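Local coordinates for protein tRNA (guanine(6)-N2)-methyltransferase (Thermus thermophilus, PDB 3TMA) that transfers a methyl group from S-adenosyl-L-methionine to N2 of the guanosine at position 6 of tRNA(Phe), at residues 292-304 with 317-331. Numbering follows the deposited sequence. Where two conformers were deposited one is given.
Sequences LFHLYWDFLRGAL and TLRPALLKRALPPGF
Ala326 presses its methyl into the surface of helix 292-304, a knob in a hole made by Phe293, Tyr296, Trp297 and Leu300. Its CB lies 3.8 Å from Tyr296 CB. The carbonyl of the same residue is held by Arg301, whose NH1 donates to Ala326 O over 2.9 Å in a nearly straight bond (164°). NH1 also donates to Trp297 O, one turn back in its own helix. Both acceptors lie near the guanidinium plane. NH2 reaches a water that donates to Arg325 O and Leu327 O. The guanidinium lies between the Trp297 indole, over whose centre Arg301 CZ stands 3.3 Å above the ring plane, and Pro328 CB over its opposite face. Beyond Pro328, Leu304 CD1 stands almost exactly above the centre of the Phe331 ring at 3.7 Å, a CH-pi contact.

At the other end, Tyr296 OH and Thr317 OG1 share a hydrogen bond of 2.8 Å. With OG1 anti to the backbone N (chi1 174°), Thr317 also accepts from Arg319 N, closing an ST turn. Leu323 CD2 sits over the face of the Tyr296 ring in a CH-pi contact, 4.0 Å from its centroid.

Behind this layer, Leu315 of strand 312-317 backs Leu300 and Leu323, and Leu351 of strand 347-353 backs Leu327 and Phe331. The axes of the two helical segments cross at -48°. The contact packs helix 290-305 against the helix after strand 312-317, on one side of the mixed seven-stranded sheet of a Rossmann-fold methyltransferase domain.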
loop_
_atom_site.group_PDB
_atom_site.type_symbol
_atom_site.label_atom_id
_atom_site.label_comp_id
_atom_site.label_asym_id
_atom_site.label_seq_id
_atom_site.Cartn_x
_atom_site.Cartn_y
_atom_site.Cartn_z
ATOM N N LEU A 292 26.565 -4.734 7.342
ATOM C CA LEU A 292 25.530 -4.464 6.370
ATOM C C LEU A 292 26.076 -4.334 4.946
ATOM O O LEU A 292 25.505 -4.888 4.016
ATOM C CB LEU A 292 24.724 -3.232 6.752
ATOM C CG LEU A 292 23.398 -3.080 6.023
ATOM C CD1 LEU A 292 22.467 -4.302 6.246
ATOM C CD2 LEU A 292 22.751 -1.805 6.507
ATOM N N PHE A 293 27.194 -3.644 4.782
ATOM C CA PHE A 293 27.796 -3.495 3.465
ATOM C C PHE A 293 28.170 -4.851 2.882
ATOM O O PHE A 293 28.020 -5.073 1.675
ATOM C CB PHE A 293 29.044 -2.593 3.512
ATOM C CG PHE A 293 29.768 -2.499 2.180
ATOM C CD1 PHE A 293 29.217 -1.768 1.122
ATOM C CD2 PHE A 293 30.969 -3.149 1.975
ATOM C CE1 PHE A 293 29.867 -1.670 -0.103
ATOM C CE2 PHE A 293 31.636 -3.052 0.750
ATOM C CZ PHE A 293 31.074 -2.330 -0.294
ATOM N N HIS A 294 28.674 -5.730 3.752
ATOM C CA HIS A 294 29.070 -7.072 3.333
ATOM C C HIS A 294 27.868 -7.935 2.977
ATOM O O HIS A 294 27.959 -8.777 2.082
ATOM C CB HIS A 294 29.939 -7.777 4.386
ATOM C CG HIS A 294 30.424 -9.133 3.958
ATOM N ND1 HIS A 294 31.524 -9.309 3.145
ATOM C CD2 HIS A 294 29.938 -10.374 4.207
ATOM C CE1 HIS A 294 31.719 -10.602 2.945
ATOM N NE2 HIS A 294 30.761 -11.269 3.567
ATOM N N LEU A 295 26.745 -7.737 3.647
ATOM C CA LEU A 295 25.528 -8.467 3.246
ATOM C C LEU A 295 25.057 -7.986 1.886
ATOM O O LEU A 295 24.711 -8.811 1.029
ATOM C CB LEU A 295 24.410 -8.340 4.287
ATOM C CG LEU A 295 22.954 -8.738 3.924
ATOM C CD1 LEU A 295 22.813 -10.200 3.558
ATOM C CD2 LEU A 295 22.100 -8.430 5.122
ATOM N N TYR A 296 25.053 -6.661 1.675
ATOM C CA TYR A 296 24.632 -6.119 0.370
ATOM C C TYR A 296 25.563 -6.640 -0.729
ATOM O O TYR A 296 25.121 -6.987 -1.823
ATOM C CB TYR A 296 24.724 -4.596 0.351
ATOM C CG TYR A 296 23.559 -3.857 0.981
ATOM C CD1 TYR A 296 22.451 -4.535 1.470
ATOM C CD2 TYR A 296 23.601 -2.466 1.125
ATOM C CE1 TYR A 296 21.357 -3.833 2.001
ATOM C CE2 TYR A 296 22.532 -1.759 1.679
ATOM C CZ TYR A 296 21.408 -2.457 2.112
ATOM O OH TYR A 296 20.357 -1.758 2.682
ATOM N N TRP A 297 26.855 -6.579 -0.457
ATOM C CA TRP A 297 27.870 -7.007 -1.424
ATOM C C TRP A 297 27.637 -8.454 -1.926
ATOM O O TRP A 297 27.557 -8.724 -3.147
ATOM C CB TRP A 297 29.238 -6.934 -0.726
ATOM C CG TRP A 297 30.327 -7.383 -1.600
ATOM C CD1 TRP A 297 30.768 -8.673 -1.804
ATOM C CD2 TRP A 297 31.098 -6.558 -2.446
ATOM N NE1 TRP A 297 31.758 -8.685 -2.736
ATOM C CE2 TRP A 297 32.001 -7.393 -3.128
ATOM C CE3 TRP A 297 31.140 -5.179 -2.669
ATOM C CZ2 TRP A 297 32.930 -6.896 -4.021
ATOM C CZ3 TRP A 297 32.070 -4.688 -3.550
ATOM C CH2 TRP A 297 32.940 -5.542 -4.225
ATOM N N ASP A 298 27.519 -9.381 -0.973
ATOM C CA ASP A 298 27.295 -10.788 -1.283
ATOM C C ASP A 298 25.901 -11.047 -1.878
ATOM O O ASP A 298 25.751 -11.860 -2.794
ATOM C CB ASP A 298 27.429 -11.639 -0.019
ATOM C CG ASP A 298 28.859 -11.686 0.533
ATOM O OD1 ASP A 298 29.829 -11.276 -0.160
ATOM O OD2 ASP A 298 28.998 -12.156 1.693
ATOM N N PHE A 299 24.881 -10.398 -1.326
ATOM C CA PHE A 299 23.554 -10.589 -1.847
ATOM C C PHE A 299 23.463 -10.109 -3.301
ATOM O O PHE A 299 22.879 -10.784 -4.139
ATOM C CB PHE A 299 22.483 -9.878 -0.995
ATOM C CG PHE A 299 21.188 -9.644 -1.750
ATOM C CD1 PHE A 299 20.369 -10.709 -2.071
ATOM C CD2 PHE A 299 20.816 -8.368 -2.131
ATOM C CE1 PHE A 299 19.204 -10.528 -2.794
ATOM C CE2 PHE A 299 19.656 -8.151 -2.853
ATOM C CZ PHE A 299 18.862 -9.237 -3.224
ATOM N N LEU A 300 23.987 -8.923 -3.605
ATOM C CA LEU A 300 23.789 -8.410 -4.977
ATOM C C LEU A 300 24.546 -9.264 -5.986
ATOM O O LEU A 300 24.134 -9.385 -7.128
ATOM C CB LEU A 300 24.225 -6.959 -5.110
ATOM C CG LEU A 300 23.305 -5.998 -4.351
ATOM C CD1 LEU A 300 24.003 -4.646 -4.145
ATOM C CD2 LEU A 300 21.931 -5.868 -5.061
ATOM N N ARG A 301 25.701 -9.786 -5.592
ATOM C CA ARG A 301 26.436 -10.654 -6.504
ATOM C C ARG A 301 25.745 -11.996 -6.741
ATOM O O ARG A 301 25.738 -12.506 -7.867
ATOM C CB ARG A 301 27.917 -10.786 -6.101
ATOM C CG ARG A 301 28.704 -9.536 -6.571
ATOM C CD ARG A 301 29.934 -9.236 -5.708
ATOM N NE ARG A 301 30.456 -7.935 -6.118
ATOM C CZ ARG A 301 29.899 -6.771 -5.782
ATOM N NH1 ARG A 301 28.801 -6.737 -4.996
ATOM N NH2 ARG A 301 30.403 -5.655 -6.276
ATOM N N GLY A 302 25.172 -12.562 -5.686
ATOM C CA GLY A 302 24.358 -13.770 -5.837
ATOM C C GLY A 302 23.151 -13.483 -6.728
ATOM O O GLY A 302 22.751 -14.333 -7.559
ATOM N N ALA A 303 22.544 -12.303 -6.559
ATOM C CA ALA A 303 21.337 -11.988 -7.341
ATOM C C ALA A 303 21.698 -11.920 -8.816
ATOM O O ALA A 303 20.994 -12.477 -9.653
ATOM C CB ALA A 303 20.710 -10.649 -6.903
ATOM N N LEU A 304 22.812 -11.268 -9.131
ATOM C CA LEU A 304 23.266 -11.139 -10.519
ATOM C C LEU A 304 23.513 -12.507 -11.145
ATOM O O LEU A 304 23.244 -12.721 -12.340
ATOM C CB LEU A 304 24.576 -10.317 -10.575
ATOM C CG LEU A 304 25.094 -9.993 -11.974
ATOM C CD1 LEU A 304 24.224 -8.938 -12.610
ATOM C CD2 LEU A 304 26.546 -9.492 -11.904
ATOM N N THR A 317 15.421 -0.121 0.250
ATOM C CA THR A 317 16.510 0.123 1.202
ATOM C C THR A 317 16.442 1.526 1.829
ATOM O O THR A 317 16.210 2.509 1.125
ATOM C CB THR A 317 17.951 -0.066 0.522
ATOM O OG1 THR A 317 18.981 0.319 1.444
ATOM C CG2 THR A 317 18.085 0.828 -0.711
ATOM N N LEU A 318 16.757 1.605 3.117
ATOM C CA LEU A 318 17.009 2.880 3.787
ATOM C C LEU A 318 18.386 3.460 3.532
ATOM O O LEU A 318 18.677 4.623 3.926
ATOM C CB LEU A 318 16.725 2.785 5.308
ATOM C CG LEU A 318 15.210 2.709 5.614
ATOM C CD1 LEU A 318 14.960 2.081 7.004
ATOM C CD2 LEU A 318 14.565 4.100 5.489
ATOM N N ARG A 319 19.248 2.684 2.869
ATOM C CA ARG A 319 20.641 3.110 2.688
ATOM C C ARG A 319 21.050 3.135 1.201
ATOM O O ARG A 319 21.878 2.325 0.775
ATOM C CB ARG A 319 21.554 2.174 3.489
ATOM C CG ARG A 319 21.452 2.380 5.016
ATOM C CD ARG A 319 22.367 1.437 5.764
ATOM N NE ARG A 319 22.244 1.574 7.210
ATOM C CZ ARG A 319 22.963 2.390 7.970
ATOM N NH1 ARG A 319 23.916 3.186 7.455
ATOM N NH2 ARG A 319 22.739 2.380 9.269
ATOM N N PRO A 320 20.529 4.107 0.423
ATOM C CA PRO A 320 20.797 4.099 -1.019
ATOM C C PRO A 320 22.266 4.303 -1.389
ATOM O O PRO A 320 22.763 3.638 -2.317
ATOM C CB PRO A 320 19.912 5.234 -1.567
ATOM C CG PRO A 320 19.665 6.135 -0.380
ATOM C CD PRO A 320 19.604 5.190 0.806
ATOM N N ALA A 321 22.985 5.151 -0.655
ATOM C CA ALA A 321 24.391 5.352 -0.957
ATOM C C ALA A 321 25.194 4.052 -0.758
ATOM O O ALA A 321 26.054 3.695 -1.558
ATOM C CB ALA A 321 24.964 6.478 -0.114
ATOM N N LEU A 322 24.936 3.353 0.329
ATOM C CA LEU A 322 25.659 2.124 0.596
ATOM C C LEU A 322 25.298 1.038 -0.428
ATOM O O LEU A 322 26.146 0.247 -0.853
ATOM C CB LEU A 322 25.293 1.620 1.988
ATOM C CG LEU A 322 26.182 0.524 2.548
ATOM C CD1 LEU A 322 27.613 1.103 2.752
ATOM C CD2 LEU A 322 25.577 0.086 3.869
ATOM N N LEU A 323 24.013 0.925 -0.726
ATOM C CA LEU A 323 23.549 -0.018 -1.751
ATOM C C LEU A 323 24.259 0.235 -3.069
ATOM O O LEU A 323 24.712 -0.696 -3.735
ATOM C CB LEU A 323 22.033 0.125 -1.963
ATOM C CG LEU A 323 21.302 -0.919 -2.829
ATOM C CD1 LEU A 323 21.708 -0.892 -4.286
ATOM C CD2 LEU A 323 21.541 -2.284 -2.228
ATOM N N LYS A 324 24.314 1.493 -3.472
ATOM C CA LYS A 324 24.930 1.836 -4.747
ATOM C C LYS A 324 26.427 1.596 -4.762
ATOM O O LYS A 324 26.966 1.100 -5.746
ATOM C CB LYS A 324 24.551 3.247 -5.191
ATOM C CG LYS A 324 23.035 3.373 -5.368
ATOM C CD LYS A 324 22.670 4.362 -6.460
ATOM C CE LYS A 324 22.043 5.590 -5.887
ATOM N NZ LYS A 324 23.020 6.246 -5.010
ATOM N N ARG A 325 27.091 1.893 -3.653
ATOM C CA ARG A 325 28.450 1.493 -3.478
ATOM C C ARG A 325 28.695 -0.020 -3.677
ATOM O O ARG A 325 29.728 -0.405 -4.232
ATOM C CB ARG A 325 28.915 1.934 -2.081
ATOM C CG ARG A 325 30.289 1.423 -1.639
ATOM C CD ARG A 325 31.438 2.367 -2.026
ATOM N NE ARG A 325 31.239 3.682 -1.428
ATOM C CZ ARG A 325 32.124 4.310 -0.660
ATOM N NH1 ARG A 325 31.806 5.486 -0.139
ATOM N NH2 ARG A 325 33.326 3.784 -0.427
ATOM N N ALA A 326 27.759 -0.868 -3.225
ATOM C CA ALA A 326 27.892 -2.317 -3.318
ATOM C C ALA A 326 27.463 -2.942 -4.649
ATOM O O ALA A 326 27.575 -4.157 -4.816
ATOM C CB ALA A 326 27.119 -2.978 -2.152
ATOM N N LEU A 327 26.840 -2.159 -5.533
ATOM C CA LEU A 327 26.311 -2.692 -6.798
ATOM C C LEU A 327 27.415 -3.253 -7.670
ATOM O O LEU A 327 28.389 -2.538 -7.940
ATOM C CB LEU A 327 25.633 -1.592 -7.598
ATOM C CG LEU A 327 24.184 -1.234 -7.323
ATOM C CD1 LEU A 327 23.724 -0.071 -8.220
ATOM C CD2 LEU A 327 23.296 -2.472 -7.572
ATOM N N PRO A 328 27.264 -4.507 -8.162
ATOM C CA PRO A 328 28.261 -4.894 -9.145
ATOM C C PRO A 328 27.985 -4.240 -10.498
ATOM O O PRO A 328 26.835 -3.863 -10.786
ATOM C CB PRO A 328 28.132 -6.428 -9.214
ATOM C CG PRO A 328 26.719 -6.721 -8.749
ATOM C CD PRO A 328 26.431 -5.648 -7.710
ATOM N N PRO A 329 29.025 -4.103 -11.333
ATOM C CA PRO A 329 28.866 -3.371 -12.602
ATOM C C PRO A 329 28.045 -4.127 -13.685
ATOM O O PRO A 329 27.631 -3.521 -14.685
ATOM C CB PRO A 329 30.321 -3.123 -13.053
ATOM C CG PRO A 329 31.150 -4.136 -12.301
ATOM C CD PRO A 329 30.448 -4.294 -10.974
ATOM N N GLY A 330 27.786 -5.415 -13.490
ATOM C CA GLY A 330 26.867 -6.130 -14.382
ATOM C C GLY A 330 25.387 -5.691 -14.311
ATOM O O GLY A 330 24.586 -6.126 -15.129
ATOM N N PHE A 331 25.020 -4.912 -13.293
ATOM C CA PHE A 331 23.671 -4.338 -13.171
ATOM C C PHE A 331 23.597 -2.926 -13.751
ATOM O O PHE A 331 24.522 -2.128 -13.571
ATOM C CB PHE A 331 23.260 -4.280 -11.675
ATOM C CG PHE A 331 22.683 -5.570 -11.141
ATOM C CD1 PHE A 331 21.576 -6.157 -11.756
ATOM C CD2 PHE A 331 23.184 -6.144 -9.978
ATOM C CE1 PHE A 331 20.986 -7.313 -11.216
ATOM C CE2 PHE A 331 22.623 -7.294 -9.447
ATOM C CZ PHE A 331 21.525 -7.894 -10.071
HETATM O O HOH W 1 30.448 -2.575 -5.982
#